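Local atomic coordinates of lysozyme C (Equus asinus, PDB entry 5XUW), a protein that hydrolyses the beta-1,4 linkages between N-acetylmuramic acid and N-acetylglucosamine in bacterial peptidoglycan, and binds one calcium ion. Residues W28-E33 with K113-K118. Residues are numbered along the deposited sequence; the frame is centred on the assembly and turned at random.
Sequences WVCMAE and KHCKDK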
ATOM      1  N   TRP A  28      -4.253   5.570   4.999  1.00 12.12           N
ATOM      2  CA  TRP A  28      -3.224   5.160   4.032  1.00 12.25           C
ATOM      3  C   TRP A  28      -1.901   4.769   4.706  1.00 12.38           C
ATOM      4  O   TRP A  28      -1.279   3.757   4.355  1.00 12.14           O
ATOM      5  CB  TRP A  28      -2.975   6.295   3.039  1.00 12.44           C
ATOM      6  CG  TRP A  28      -4.053   6.421   2.019  1.00 12.84           C
ATOM      7  CD1 TRP A  28      -4.996   7.399   1.913  1.00 13.05           C
ATOM      8  CD2 TRP A  28      -4.299   5.508   0.955  1.00 13.41           C
ATOM      9  NE1 TRP A  28      -5.815   7.148   0.831  1.00 13.50           N
ATOM     10  CE2 TRP A  28      -5.405   5.989   0.232  1.00 13.62           C
ATOM     11  CE3 TRP A  28      -3.681   4.328   0.539  1.00 13.83           C
ATOM     12  CZ2 TRP A  28      -5.895   5.335  -0.904  1.00 13.95           C
ATOM     13  CZ3 TRP A  28      -4.168   3.677  -0.574  1.00 14.35           C
ATOM     14  CH2 TRP A  28      -5.260   4.184  -1.286  1.00 14.36           C
ATOM     15  N   VAL A  29      -1.465   5.593   5.661  1.00 12.49           N
ATOM     16  CA  VAL A  29      -0.230   5.315   6.396  1.00 12.62           C
ATOM     17  C   VAL A  29      -0.400   4.055   7.251  1.00 12.80           C
ATOM     18  O   VAL A  29       0.501   3.209   7.312  1.00 12.50           O
ATOM     19  CB  VAL A  29       0.224   6.528   7.244  1.00 13.13           C
ATOM     20  CG1 VAL A  29       1.462   6.196   8.061  1.00 13.10           C
ATOM     21  CG2 VAL A  29       0.529   7.717   6.344  1.00 13.07           C
ATOM     22  N   CYS A  30      -1.562   3.921   7.881  1.00 12.89           N
ATOM     23  CA  CYS A  30      -1.870   2.734   8.683  1.00 13.79           C
ATOM     24  C   CYS A  30      -1.801   1.454   7.852  1.00 13.31           C
ATOM     25  O   CYS A  30      -1.196   0.459   8.268  1.00 12.78           O
ATOM     26  CB  CYS A  30      -3.233   2.877   9.371  1.00 14.88           C
ATOM     27  SG  CYS A  30      -3.529   1.682  10.687  1.00 16.54           S
ATOM     28  N   MET A  31      -2.382   1.481   6.654  1.00 13.11           N
ATOM     29  CA  MET A  31      -2.327   0.305   5.782  1.00 13.39           C
ATOM     30  C   MET A  31      -0.865  -0.062   5.527  1.00 12.83           C
ATOM     31  O   MET A  31      -0.496  -1.229   5.635  1.00 13.05           O
ATOM     32  CB  MET A  31      -3.098   0.557   4.481  1.00 13.92           C
ATOM     33  CG  MET A  31      -3.012  -0.548   3.434  1.00 13.96           C
ATOM     34  SD  MET A  31      -1.640  -0.378   2.278  1.00 15.15           S
ATOM     35  CE  MET A  31      -2.215   1.008   1.294  1.00 14.93           C
ATOM     36  N   ALA A  32      -0.019   0.925   5.252  1.00 12.95           N
ATOM     37  CA  ALA A  32       1.391   0.632   5.004  1.00 13.17           C
ATOM     38  C   ALA A  32       2.086   0.037   6.236  1.00 13.31           C
ATOM     39  O   ALA A  32       2.877  -0.901   6.103  1.00 13.45           O
ATOM     40  CB  ALA A  32       2.121   1.867   4.520  1.00 13.83           C
ATOM     41  N   GLU A  33       1.787   0.559   7.429  1.00 13.61           N
ATOM     42  CA  GLU A  33       2.427   0.051   8.644  1.00 13.68           C
ATOM     43  C   GLU A  33       2.125  -1.429   8.827  1.00 13.70           C
ATOM     44  O   GLU A  33       3.023  -2.221   9.103  1.00 13.51           O
ATOM     45  CB  GLU A  33       1.997   0.803   9.912  1.00 14.80           C
ATOM     46  CG  GLU A  33       2.843   0.388  11.114  1.00 15.70           C
ATOM     47  CD  GLU A  33       2.619   1.186  12.385  1.00 17.26           C
ATOM     48  OE1 GLU A  33       1.872   2.181  12.397  1.00 16.59           O
ATOM     49  OE2 GLU A  33       3.217   0.783  13.407  1.00 19.13           O
ATOM     50  N   LYS A 113      -7.632  -5.842   9.296  1.00 15.78           N
ATOM     51  CA  LYS A 113      -7.406  -6.446  10.611  1.00 17.28           C
ATOM     52  C   LYS A 113      -7.024  -5.430  11.684  1.00 16.94           C
ATOM     53  O   LYS A 113      -7.467  -5.552  12.820  1.00 17.65           O
ATOM     54  CB  LYS A 113      -6.335  -7.534  10.517  1.00 19.12           C
ATOM     55  CG  LYS A 113      -6.038  -8.252  11.829  1.00 21.82           C
ATOM     56  CD  LYS A 113      -5.137  -9.455  11.620  1.00 24.56           C
ATOM     57  CE  LYS A 113      -5.011 -10.273  12.897  1.00 26.80           C
ATOM     58  NZ  LYS A 113      -3.977 -11.341  12.781  1.00 28.87           N
ATOM     59  N   HIS A 114      -6.208  -4.446  11.324  1.00 15.93           N
ATOM     60  CA  HIS A 114      -5.580  -3.540  12.294  1.00 15.98           C
ATOM     61  C   HIS A 114      -6.049  -2.086  12.283  1.00 16.05           C
ATOM     62  O   HIS A 114      -5.924  -1.418  13.303  1.00 16.85           O
ATOM     63  CB  HIS A 114      -4.061  -3.584  12.108  1.00 16.03           C
ATOM     64  CG  HIS A 114      -3.467  -4.929  12.390  1.00 16.45           C
ATOM     65  ND1 HIS A 114      -3.027  -5.774  11.394  1.00 17.82           N
ATOM     66  CD2 HIS A 114      -3.265  -5.586  13.556  1.00 16.55           C
ATOM     67  CE1 HIS A 114      -2.570  -6.890  11.933  1.00 17.24           C
ATOM     68  NE2 HIS A 114      -2.691  -6.797  13.245  1.00 18.51           N
ATOM     69  N   CYS A 115      -6.543  -1.592  11.147  1.00 15.48           N
ATOM     70  CA  CYS A 115      -6.843  -0.164  10.970  1.00 15.87           C
ATOM     71  C   CYS A 115      -8.319   0.148  10.777  1.00 16.52           C
ATOM     72  O   CYS A 115      -8.799   1.171  11.265  1.00 16.80           O
ATOM     73  CB  CYS A 115      -6.103   0.377   9.750  1.00 15.94           C
ATOM     74  SG  CYS A 115      -4.317   0.057   9.708  1.00 16.71           S
ATOM     75  N   LYS A 116      -9.030  -0.700  10.035  1.00 17.11           N
ATOM     76  CA  LYS A 116     -10.431  -0.442   9.711  1.00 17.96           C
ATOM     77  C   LYS A 116     -11.274  -0.289  10.976  1.00 17.60           C
ATOM     78  O   LYS A 116     -11.119  -1.057  11.912  1.00 16.96           O
ATOM     79  CB  LYS A 116     -11.003  -1.568   8.846  1.00 18.50           C
ATOM     80  CG  LYS A 116     -12.404  -1.290   8.321  1.00 19.77           C
ATOM     81  CD  LYS A 116     -12.912  -2.454   7.480  1.00 22.16           C
ATOM     82  CE  LYS A 116     -14.373  -2.270   7.106  1.00 24.33           C
ATOM     83  NZ  LYS A 116     -15.155  -3.484   7.468  1.00 26.84           N
ATOM     84  N   ASP A 117     -12.130   0.730  10.991  1.00 18.18           N
ATOM     85  CA  ASP A 117     -13.025   1.032  12.123  1.00 19.50           C
ATOM     86  C   ASP A 117     -12.320   1.414  13.428  1.00 19.59           C
ATOM     87  O   ASP A 117     -12.940   1.400  14.499  1.00 19.30           O
ATOM     88  CB  ASP A 117     -14.020  -0.117  12.366  1.00 20.94           C
ATOM     89  CG  ASP A 117     -14.859  -0.433  11.154  1.00 22.80           C
ATOM     90  OD1 ASP A 117     -15.305   0.503  10.461  1.00 24.25           O
ATOM     91  OD2 ASP A 117     -15.088  -1.630  10.897  1.00 25.41           O
ATOM     92  N   LYS A 118     -11.041   1.787  13.343  1.00 19.36           N
ATOM     93  CA  LYS A 118     -10.277   2.202  14.497  1.00 19.65           C
ATOM     94  C   LYS A 118     -10.180   3.727  14.520  1.00 18.82           C
ATOM     95  O   LYS A 118     -10.262   4.394  13.478  1.00 16.99           O
ATOM     96  CB  LYS A 118      -8.888   1.566  14.481  1.00 21.24           C
ATOM     97  CG  LYS A 118      -8.892   0.038  14.459  1.00 23.04           C
ATOM     98  CD  LYS A 118      -8.969  -0.563  15.852  1.00 24.70           C
ATOM     99  CE  LYS A 118      -9.331  -2.041  15.824  1.00 26.09           C
ATOM    100  NZ  LYS A 118      -8.296  -2.911  15.195  1.00 26.88           N
TER
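C30 and C115 are joined by a buried disulfide, one of the four of this C-type lysozyme, and it ties helix 25-36 to the chain just beyond helix 109-114 across 84 intervening residues. The SG atoms of C30 and C115 lie 2.1 Å apart. Their C-S-S-C torsion of -90° is the relaxed value for a disulfide, with a left-handed sense. C30 swings SG anti to its backbone N (chi1 -166°), whereas in C115 SG is anti to the carbonyl carbon, which turns each sulfur toward the other segment. Cysteine suits both places because each CB points at the other segment and the CA atoms of C30 and C115, 6.2 Å apart, are close enough for the bridge to span. The only other close approach is C115 SG to the backbone N of M31, at 3.9 Å. M31 turns its flexible thioether away, onto F57, M105 and W111, its side chain about 4 Å from that of E35, the predicted catalytic acid. H114 likewise directs its imidazole elsewhere, stacking on Y34. Beyond the bridge, C115 opens a type II beta turn. D117 takes its third position, where positive phi (64°) suits glycine or asparagine better than aspartate, and K118 N donates to C115 O at 3.1 Å.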